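Local coordinates for serine-rich secreted cell wall anchored (LPXTG-motif ) protein (Lactobacillus reuteri ATCC 53608, PDB 5NXK), which probably serves as a cell-wall-attached adhesin of a gut bacterium, its beta-solenoid binding region mediating contact with the host, at residues 30-40 against 56-65; 86-97 against 111-122. One frame throughout, in Å; residues are numbered along the deposited sequence.

Contact 1 of 2, residues 30-40 against 56-65; sequences LNNAITINNGN and NSDGGIILNN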
loop_
_atom_site.group_PDB
_atom_site.type_symbol
_atom_site.label_atom_id
_atom_site.label_comp_id
_atom_site.label_asym_id
_atom_site.label_seq_id
_atom_site.Cartn_x
_atom_site.Cartn_y
_atom_site.Cartn_z
ATOM N N LEU A 30 9.793 -2.087 -18.607
ATOM C CA LEU A 30 9.410 -0.719 -18.927
ATOM C C LEU A 30 10.568 0.252 -18.703
ATOM O O LEU A 30 11.023 0.441 -17.569
ATOM C CB LEU A 30 8.204 -0.281 -18.082
ATOM C CG LEU A 30 6.975 -1.195 -18.069
ATOM C CD1 LEU A 30 5.914 -0.652 -17.117
ATOM C CD2 LEU A 30 6.414 -1.353 -19.469
ATOM N N ASN A 31 11.037 0.870 -19.783
ATOM C CA ASN A 31 12.068 1.899 -19.687
ATOM C C ASN A 31 11.452 3.270 -19.419
ATOM O O ASN A 31 12.131 4.211 -18.994
ATOM C CB ASN A 31 12.904 1.932 -20.964
ATOM C CG ASN A 31 13.623 0.617 -21.219
ATOM O OD1 ASN A 31 13.341 -0.077 -22.195
ATOM N ND2 ASN A 31 14.536 0.257 -20.324
ATOM N N ASN A 32 10.149 3.365 -19.643
ATOM C CA ASN A 32 9.431 4.604 -19.399
ATOM C C ASN A 32 8.210 4.358 -18.518
ATOM O O ASN A 32 7.698 3.242 -18.470
ATOM C CB ASN A 32 8.996 5.205 -20.732
ATOM C CG ASN A 32 10.168 5.517 -21.629
ATOM O OD1 ASN A 32 10.908 6.469 -21.395
ATOM N ND2 ASN A 32 10.377 4.676 -22.640
ATOM N N ALA A 33 7.750 5.393 -17.822
ATOM C CA ALA A 33 6.478 5.314 -17.114
ATOM C C ALA A 33 5.345 5.382 -18.132
ATOM O O ALA A 33 5.466 6.058 -19.148
ATOM C CB ALA A 33 6.343 6.438 -16.085
ATOM N N ILE A 34 4.250 4.685 -17.856
ATOM C CA ILE A 34 3.060 4.752 -18.699
ATOM C C ILE A 34 1.978 5.556 -17.983
ATOM O O ILE A 34 1.587 5.199 -16.878
ATOM C CB ILE A 34 2.514 3.349 -19.016
ATOM C CG1 ILE A 34 3.497 2.561 -19.881
ATOM C CG2 ILE A 34 1.174 3.446 -19.718
ATOM C CD1 ILE A 34 3.115 1.097 -20.032
ATOM N N THR A 35 1.480 6.623 -18.602
ATOM C CA THR A 35 0.445 7.432 -17.960
ATOM C C THR A 35 -0.954 7.086 -18.460
ATOM O O THR A 35 -1.188 6.980 -19.657
ATOM C CB THR A 35 0.679 8.946 -18.171
ATOM O OG1 THR A 35 1.886 9.349 -17.510
ATOM C CG2 THR A 35 -0.482 9.752 -17.599
ATOM N N ILE A 36 -1.870 6.914 -17.514
ATOM C CA ILE A 36 -3.281 6.727 -17.782
ATOM C C ILE A 36 -4.023 7.959 -17.281
ATOM O O ILE A 36 -4.093 8.209 -16.076
ATOM C CB ILE A 36 -3.845 5.485 -17.079
ATOM C CG1 ILE A 36 -2.973 4.255 -17.355
ATOM C CG2 ILE A 36 -5.314 5.278 -17.458
ATOM C CD1 ILE A 36 -3.457 2.993 -16.655
ATOM N N ASN A 37 -4.584 8.731 -18.204
ATOM C CA ASN A 37 -5.254 9.973 -17.838
ATOM C C ASN A 37 -6.426 10.274 -18.757
ATOM O O ASN A 37 -6.722 11.436 -19.047
ATOM C CB ASN A 37 -4.268 11.145 -17.837
ATOM C CG ASN A 37 -3.636 11.388 -19.200
ATOM O OD1 ASN A 37 -3.930 10.694 -20.173
ATOM N ND2 ASN A 37 -2.788 12.406 -19.277
ATOM N N ASN A 38 -7.077 9.222 -19.229
ATOM C CA ASN A 38 -8.134 9.378 -20.214
ATOM C C ASN A 38 -9.517 9.019 -19.692
ATOM O O ASN A 38 -10.329 8.443 -20.421
ATOM C CB ASN A 38 -7.782 8.558 -21.464
ATOM C CG ASN A 38 -7.581 7.079 -21.172
ATOM O OD1 ASN A 38 -7.556 6.654 -20.016
ATOM N ND2 ASN A 38 -7.367 6.298 -22.226
ATOM N N GLY A 39 -9.783 9.379 -18.435
ATOM C CA GLY A 39 -11.130 9.357 -17.886
ATOM C C GLY A 39 -11.454 8.135 -17.051
ATOM O O GLY A 39 -10.567 7.557 -16.409
ATOM N N ASN A 40 -12.735 7.763 -17.035
ATOM C CA ASN A 40 -13.180 6.564 -16.342
ATOM C C ASN A 40 -12.559 5.337 -16.985
ATOM O O ASN A 40 -12.635 5.165 -18.196
ATOM C CB ASN A 40 -14.710 6.435 -16.367
ATOM C CG ASN A 40 -15.412 7.488 -15.509
ATOM O OD1 ASN A 40 -14.924 7.869 -14.442
ATOM N ND2 ASN A 40 -16.570 7.960 -15.979
ATOM N N ASN A 56 12.139 2.852 -14.785
ATOM C CA ASN A 56 12.248 4.300 -14.778
ATOM C C ASN A 56 11.876 4.940 -13.441
ATOM O O ASN A 56 10.786 4.713 -12.910
ATOM C CB ASN A 56 11.375 4.884 -15.890
ATOM C CG ASN A 56 11.807 6.277 -16.302
ATOM O OD1 ASN A 56 12.927 6.706 -16.016
ATOM N ND2 ASN A 56 10.918 6.991 -16.984
ATOM N N SER A 57 12.786 5.767 -12.926
ATOM C CA SER A 57 12.568 6.534 -11.694
ATOM C C SER A 57 11.312 7.411 -11.773
ATOM O O SER A 57 10.766 7.841 -10.752
ATOM C CB SER A 57 13.803 7.389 -11.375
ATOM O OG SER A 57 13.964 8.442 -12.312
ATOM N N ASP A 58 10.870 7.685 -12.994
ATOM C CA ASP A 58 9.632 8.423 -13.217
ATOM C C ASP A 58 8.412 7.657 -12.718
ATOM O O ASP A 58 7.413 8.261 -12.331
ATOM C CB ASP A 58 9.462 8.746 -14.705
ATOM C CG ASP A 58 10.568 9.633 -15.239
ATOM O OD1 ASP A 58 11.234 10.311 -14.424
ATOM O OD2 ASP A 58 10.765 9.660 -16.475
ATOM N N GLY A 59 8.487 6.331 -12.756
ATOM C CA GLY A 59 7.378 5.491 -12.332
ATOM C C GLY A 59 7.137 4.301 -13.249
ATOM O O GLY A 59 7.850 4.113 -14.232
ATOM N N GLY A 60 6.151 3.476 -12.907
ATOM C CA GLY A 60 5.761 2.344 -13.739
ATOM C C GLY A 60 4.460 2.670 -14.446
ATOM O O GLY A 60 4.431 3.022 -15.630
ATOM N N ILE A 61 3.366 2.534 -13.715
ATOM C CA ILE A 61 2.077 3.016 -14.191
ATOM C C ILE A 61 1.682 4.245 -13.382
ATOM O O ILE A 61 1.674 4.204 -12.154
ATOM C CB ILE A 61 0.996 1.933 -14.080
ATOM C CG1 ILE A 61 1.358 0.756 -14.978
ATOM C CG2 ILE A 61 -0.382 2.503 -14.424
ATOM C CD1 ILE A 61 0.423 -0.419 -14.865
ATOM N N ILE A 62 1.367 5.337 -14.071
ATOM C CA ILE A 62 0.913 6.546 -13.415
ATOM C C ILE A 62 -0.548 6.834 -13.739
ATOM O O ILE A 62 -0.887 7.079 -14.885
ATOM C CB ILE A 62 1.750 7.761 -13.832
ATOM C CG1 ILE A 62 3.248 7.459 -13.685
ATOM C CG2 ILE A 62 1.304 9.004 -13.053
ATOM C CD1 ILE A 62 4.150 8.606 -14.074
ATOM N N LEU A 63 -1.396 6.807 -12.718
ATOM C CA LEU A 63 -2.801 7.192 -12.839
ATOM C C LEU A 63 -2.828 8.700 -12.661
ATOM O O LEU A 63 -2.325 9.217 -11.661
ATOM C CB LEU A 63 -3.661 6.495 -11.782
ATOM C CG LEU A 63 -3.483 4.971 -11.658
ATOM C CD1 LEU A 63 -4.445 4.375 -10.624
ATOM C CD2 LEU A 63 -3.637 4.272 -13.002
ATOM N N ASN A 64 -3.365 9.423 -13.635
ATOM C CA ASN A 64 -3.241 10.874 -13.597
ATOM C C ASN A 64 -4.412 11.630 -14.228
ATOM O O ASN A 64 -4.201 12.621 -14.925
ATOM C CB ASN A 64 -1.922 11.279 -14.270
ATOM C CG ASN A 64 -1.348 12.575 -13.713
ATOM O OD1 ASN A 64 -1.934 13.210 -12.832
ATOM N ND2 ASN A 64 -0.176 12.955 -14.208
ATOM N N ASN A 65 -5.637 11.164 -13.989
ATOM C CA ASN A 65 -6.813 11.913 -14.434
ATOM C C ASN A 65 -6.796 13.306 -13.834
ATOM O O ASN A 65 -6.450 13.491 -12.665
ATOM C CB ASN A 65 -8.103 11.181 -14.062
ATOM C CG ASN A 65 -8.443 10.084 -15.046
ATOM O OD1 ASN A 65 -8.029 10.137 -16.202
ATOM N ND2 ASN A 65 -9.203 9.089 -14.602
HETATM O O HOH W 1 9.407 2.416 -15.628
#

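Contact 2 of 2, residues 86-97 against 111-122; sequences KYGFVNMSSNGV and TLVWSKTGAGVK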
loop_
_atom_site.group_PDB
_atom_site.type_symbol
_atom_site.label_atom_id
_atom_site.label_comp_id
_atom_site.label_asym_id
_atom_site.label_seq_id
_atom_site.Cartn_x
_atom_site.Cartn_y
_atom_site.Cartn_z
ATOM N N LYS A 86 10.627 5.891 -6.554
ATOM C CA LYS A 86 10.141 6.211 -5.226
ATOM C C LYS A 86 8.632 6.454 -5.254
ATOM O O LYS A 86 7.995 6.499 -4.201
ATOM C CB LYS A 86 10.908 7.407 -4.646
ATOM C CG LYS A 86 10.603 8.769 -5.260
ATOM C CD LYS A 86 11.407 9.831 -4.513
ATOM C CE LYS A 86 12.852 9.839 -5.006
ATOM N NZ LYS A 86 13.647 11.001 -4.526
ATOM N N TYR A 87 8.061 6.582 -6.456
ATOM C CA TYR A 87 6.609 6.772 -6.599
ATOM C C TYR A 87 5.855 5.484 -6.948
ATOM O O TYR A 87 4.717 5.534 -7.405
ATOM C CB TYR A 87 6.303 7.870 -7.634
ATOM C CG TYR A 87 6.855 9.205 -7.182
ATOM C CD1 TYR A 87 6.352 9.813 -6.044
ATOM C CD2 TYR A 87 7.916 9.822 -7.848
ATOM C CE1 TYR A 87 6.853 11.018 -5.591
ATOM C CE2 TYR A 87 8.431 11.030 -7.399
ATOM C CZ TYR A 87 7.894 11.620 -6.270
ATOM O OH TYR A 87 8.374 12.817 -5.794
ATOM N N GLY A 88 6.488 4.341 -6.698
ATOM C CA GLY A 88 5.797 3.061 -6.735
ATOM C C GLY A 88 5.673 2.459 -8.116
ATOM O O GLY A 88 5.940 3.137 -9.113
ATOM N N PHE A 89 5.294 1.181 -8.175
ATOM C CA PHE A 89 4.936 0.567 -9.441
ATOM C C PHE A 89 3.717 1.259 -9.978
ATOM O O PHE A 89 3.657 1.597 -11.162
ATOM C CB PHE A 89 4.653 -0.932 -9.315
ATOM C CG PHE A 89 4.395 -1.594 -10.647
ATOM C CD1 PHE A 89 5.460 -1.957 -11.478
ATOM C CD2 PHE A 89 3.101 -1.832 -11.086
ATOM C CE1 PHE A 89 5.227 -2.550 -12.725
ATOM C CE2 PHE A 89 2.862 -2.426 -12.326
ATOM C CZ PHE A 89 3.923 -2.786 -13.146
ATOM N N VAL A 90 2.726 1.443 -9.108
ATOM C CA VAL A 90 1.601 2.313 -9.429
ATOM C C VAL A 90 1.654 3.592 -8.601
ATOM O O VAL A 90 1.839 3.581 -7.367
ATOM C CB VAL A 90 0.238 1.653 -9.204
ATOM C CG1 VAL A 90 -0.856 2.549 -9.795
ATOM C CG2 VAL A 90 0.199 0.277 -9.854
ATOM N N ASN A 91 1.490 4.691 -9.326
ATOM C CA ASN A 91 1.468 6.032 -8.782
ATOM C C ASN A 91 0.057 6.543 -8.977
ATOM O O ASN A 91 -0.345 6.848 -10.089
ATOM C CB ASN A 91 2.499 6.920 -9.495
ATOM C CG ASN A 91 2.401 8.390 -9.106
ATOM O OD1 ASN A 91 1.462 8.813 -8.432
ATOM N ND2 ASN A 91 3.386 9.179 -9.537
ATOM N N MET A 92 -0.677 6.635 -7.875
ATOM C CA MET A 92 -2.096 6.964 -7.860
ATOM C C MET A 92 -2.217 8.470 -7.772
ATOM O O MET A 92 -2.439 9.025 -6.694
ATOM C CB MET A 92 -2.769 6.275 -6.666
ATOM C CG MET A 92 -2.614 4.749 -6.716
ATOM S SD MET A 92 -3.195 3.868 -5.228
ATOM C CE MET A 92 -4.955 4.010 -5.470
ATOM N N SER A 93 -2.037 9.133 -8.909
ATOM C CA SER A 93 -1.958 10.588 -8.929
ATOM C C SER A 93 -3.158 11.284 -9.580
ATOM O O SER A 93 -3.058 12.449 -9.956
ATOM C CB SER A 93 -0.671 11.019 -9.649
ATOM O OG SER A 93 0.438 11.018 -8.766
ATOM N N SER A 94 -4.286 10.597 -9.724
ATOM C CA SER A 94 -5.477 11.289 -10.234
ATOM C C SER A 94 -5.991 12.305 -9.241
ATOM O O SER A 94 -5.785 12.168 -8.036
ATOM C CB SER A 94 -6.597 10.309 -10.562
ATOM O OG SER A 94 -6.155 9.342 -11.496
ATOM N N ASN A 95 -6.664 13.334 -9.740
ATOM C CA ASN A 95 -7.335 14.265 -8.847
ATOM C C ASN A 95 -8.575 13.627 -8.214
ATOM O O ASN A 95 -8.979 14.010 -7.116
ATOM C CB ASN A 95 -7.648 15.569 -9.577
ATOM C CG ASN A 95 -6.424 16.477 -9.667
ATOM O OD1 ASN A 95 -5.572 16.478 -8.767
ATOM N ND2 ASN A 95 -6.313 17.230 -10.760
ATOM N N GLY A 96 -9.160 12.648 -8.891
ATOM C CA GLY A 96 -10.330 11.959 -8.377
ATOM C C GLY A 96 -9.991 10.600 -7.778
ATOM O O GLY A 96 -8.913 10.410 -7.207
ATOM N N VAL A 97 -10.907 9.649 -7.928
ATOM C CA VAL A 97 -10.785 8.333 -7.304
ATOM C C VAL A 97 -9.891 7.370 -8.102
ATOM O O VAL A 97 -10.119 7.147 -9.301
ATOM C CB VAL A 97 -12.187 7.686 -7.122
ATOM C CG1 VAL A 97 -12.064 6.258 -6.588
ATOM C CG2 VAL A 97 -13.054 8.540 -6.195
ATOM N N THR A 111 9.623 1.943 -2.432
ATOM C CA THR A 111 8.207 2.270 -2.252
ATOM C C THR A 111 7.437 1.568 -3.363
ATOM O O THR A 111 7.726 1.794 -4.532
ATOM C CB THR A 111 7.985 3.771 -2.291
ATOM O OG1 THR A 111 8.717 4.365 -1.206
ATOM C CG2 THR A 111 6.481 4.115 -2.173
ATOM N N LEU A 112 6.481 0.709 -3.015
ATOM C CA LEU A 112 5.829 -0.141 -4.025
ATOM C C LEU A 112 4.579 0.478 -4.640
ATOM O O LEU A 112 4.236 0.193 -5.797
ATOM C CB LEU A 112 5.464 -1.515 -3.457
ATOM C CG LEU A 112 6.553 -2.512 -3.024
ATOM C CD1 LEU A 112 7.518 -1.943 -2.003
ATOM C CD2 LEU A 112 5.884 -3.758 -2.475
ATOM N N VAL A 113 3.881 1.292 -3.860
ATOM C CA VAL A 113 2.676 1.992 -4.332
ATOM C C VAL A 113 2.663 3.368 -3.700
ATOM O O VAL A 113 2.953 3.504 -2.508
ATOM C CB VAL A 113 1.359 1.255 -3.966
ATOM C CG1 VAL A 113 0.142 2.034 -4.497
ATOM C CG2 VAL A 113 1.363 -0.155 -4.520
ATOM N N TRP A 114 2.340 4.389 -4.489
ATOM C CA TRP A 114 2.358 5.748 -3.955
ATOM C C TRP A 114 1.085 6.462 -4.419
ATOM O O TRP A 114 0.501 6.070 -5.410
ATOM C CB TRP A 114 3.626 6.484 -4.414
ATOM C CG TRP A 114 3.832 7.866 -3.866
ATOM C CD1 TRP A 114 4.569 8.216 -2.764
ATOM C CD2 TRP A 114 3.317 9.090 -4.404
ATOM N NE1 TRP A 114 4.522 9.582 -2.571
ATOM C CE2 TRP A 114 3.770 10.140 -3.575
ATOM C CE3 TRP A 114 2.510 9.400 -5.502
ATOM C CZ2 TRP A 114 3.437 11.475 -3.811
ATOM C CZ3 TRP A 114 2.189 10.727 -5.741
ATOM C CH2 TRP A 114 2.651 11.745 -4.900
ATOM N N SER A 115 0.658 7.492 -3.703
ATOM C CA SER A 115 -0.570 8.199 -4.061
ATOM C C SER A 115 -0.518 9.658 -3.668
ATOM O O SER A 115 0.242 10.048 -2.775
ATOM C CB SER A 115 -1.775 7.525 -3.390
ATOM O OG SER A 115 -1.744 7.745 -1.987
ATOM N N LYS A 116 -1.323 10.466 -4.351
ATOM C CA LYS A 116 -1.598 11.830 -3.925
ATOM C C LYS A 116 -2.436 11.782 -2.652
ATOM O O LYS A 116 -3.377 10.993 -2.556
ATOM C CB LYS A 116 -2.360 12.601 -5.008
ATOM C CG LYS A 116 -1.505 13.273 -6.076
ATOM C CD LYS A 116 -2.413 13.814 -7.189
ATOM C CE LYS A 116 -1.628 14.498 -8.299
ATOM N NZ LYS A 116 -0.426 15.208 -7.804
ATOM N N THR A 117 -2.093 12.607 -1.670
ATOM C CA THR A 117 -2.764 12.556 -0.386
ATOM C C THR A 117 -3.731 13.734 -0.198
ATOM O O THR A 117 -4.384 13.846 0.840
ATOM C CB THR A 117 -1.735 12.535 0.744
ATOM O OG1 THR A 117 -0.872 13.677 0.616
ATOM C CG2 THR A 117 -0.898 11.264 0.646
ATOM N N GLY A 118 -3.824 14.618 -1.198
ATOM C CA GLY A 118 -4.676 15.793 -1.065
ATOM C C GLY A 118 -5.764 15.861 -2.128
ATOM O O GLY A 118 -6.191 16.939 -2.531
ATOM N N ALA A 119 -6.246 14.698 -2.548
ATOM C CA ALA A 119 -7.227 14.620 -3.620
ATOM C C ALA A 119 -8.292 13.563 -3.343
ATOM O O ALA A 119 -8.732 13.382 -2.199
ATOM C CB ALA A 119 -6.526 14.334 -4.950
ATOM N N GLY A 120 -8.700 12.856 -4.394
ATOM C CA GLY A 120 -9.767 11.877 -4.268
ATOM C C GLY A 120 -9.357 10.621 -3.518
ATOM O O GLY A 120 -8.169 10.420 -3.202
ATOM N N VAL A 121 -10.334 9.747 -3.279
ATOM C CA VAL A 121 -10.111 8.550 -2.458
ATOM C C VAL A 121 -9.153 7.588 -3.132
ATOM O O VAL A 121 -9.381 7.168 -4.270
ATOM C CB VAL A 121 -11.442 7.823 -2.151
ATOM C CG1 VAL A 121 -11.195 6.526 -1.378
ATOM C CG2 VAL A 121 -12.380 8.748 -1.377
ATOM N N LYS A 122 -8.077 7.249 -2.412
ATOM C CA LYS A 122 -7.062 6.312 -2.893
ATOM C C LYS A 122 -7.101 5.005 -2.105
ATOM O O LYS A 122 -6.874 4.991 -0.885
ATOM C CB LYS A 122 -5.665 6.927 -2.796
ATOM C CG LYS A 122 -5.576 8.337 -3.352
ATOM C CD LYS A 122 -5.984 8.364 -4.823
ATOM C CE LYS A 122 -5.578 9.694 -5.491
ATOM N NZ LYS A 122 -6.191 9.816 -6.847
#

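Contact 1 of 2, residues 30-40 against 56-65
I34, T35 and I36 pair in parallel register with I61, I62 and L63, joining two successive coils of the beta-solenoid near its N-terminal end. Strand 34-36 is an edge strand of its parallel sheet. Four backbone bonds zip the strands together, I34 N to G60 O, I62 N to I34 O, I36 N to I62 O and N64 N to I36 O, each 2.8 Å.

The inner face is aliphatic. I36 CD1 rests against two branches of the next coil, 3.8 Å from I61 CG2 and 3.9 Å from L63 CD2. I36 and L63 lie alongside each other with the same heading. Helix 7-14 packs on I34 and I61, and I72 lies against I36 and L63. On the other face, I62 CD1 reaches A33 CB at 3.7 Å, and the T35 and I62 side chains cross at a slant.

Beyond the strands the polar groups take over. The N65 amide grips G39 with both ends: OD1 accepts from G39 N at 2.9 Å, and ND2 gives to G39 O at 2.7 Å. ND2 lies 49° out of the G39 carbonyl plane. The N65 torsion chi1 of -81° sets CG opposite the carbonyl carbon and carries the amide to the G39 backbone. At the other end, N56 starts a type I turn to G59, and a water that accepts from N56 N lies close to L30 O and G59 O.

The chemistry is thus split: aliphatic packing fills the inside, while an asparagine amide stands in for a backbone partner where the strands end, fixing the rotation of its own amide.

Contact 2 of 2, residues 86-97 against 111-122
Y87 meets W114 edge to face on the outer side of a buried parallel strand pair, 90-92 with 113-115. Y87 CD1 sits over the centre of the indole, 3.5 Å from W114 CD2, and the ring planes stand at 81°. Chi1 of W114, -176°, puts CG opposite the backbone N and lays the indole along the N91 side chain. N91 OD1 comes to the indole edge, 3.2 Å from W114 CE3. S93 OG lies in the indole plane near CZ3. Y164 stacks on W114 too.

The packing is as tight on the inward side at M92 CB, 3.6 Å from S115 CB. Further out it eases. M92 bends at chi3, 74°, with SD 3.9 Å from V113 CG1 and CE 4.0 Å from K122 CA and CB. M92 and K122 run alongside with opposite headings. V90 and M92 both pack on V100 of strand 97-102.

This is the stacking of one beta-solenoid coil on the next, as in pectate-lyase-like folds. The bonds W114 N to V90 O, M92 N to W114 O and K116 N to M92 O carry the pairing. The backbones also close in at G88, where CA makes a CA-H...O contact with T111 O.

K122 closes the turn from within. NZ gives to S94 O at 2.7 Å and to G96 O at 2.8 Å, and forms a salt bridge with D98. Its charge is probably balanced by the D98 carboxylate and eased by the two carbonyls.

The looser side is the loop 116-119. T117 and G118 swing clear of segment 86-97. K116 lays its aliphatic chain beside S93, and A119 CB rests 3.3 Å from N95 O, both residues partly exposed. G120 rejoins segment 86-97 through G120 N to N95 O.

Overall arrangement
From the N terminus, the chain runs through strand 34-36, then 41-46 and 51-54, and returns as 61-63; contact 1 closes this coil. It goes on through 71-77 and 79-83 to strand 90-92, then through 97-102 and 105-109 to 113-115, where contact 2 closes another. The two loops follow in series and neither nests nor crosses. Their centres lie 11 Å apart. Strands 61-63 and 90-92 are neighbours in one parallel sheet, and I61 N to F89 O and L63 N to N91 O probably bond across them. S94 OG, also bonded to D98, accepts from N65 N. Four successive coils are thereby tied along one wall of the solenoid.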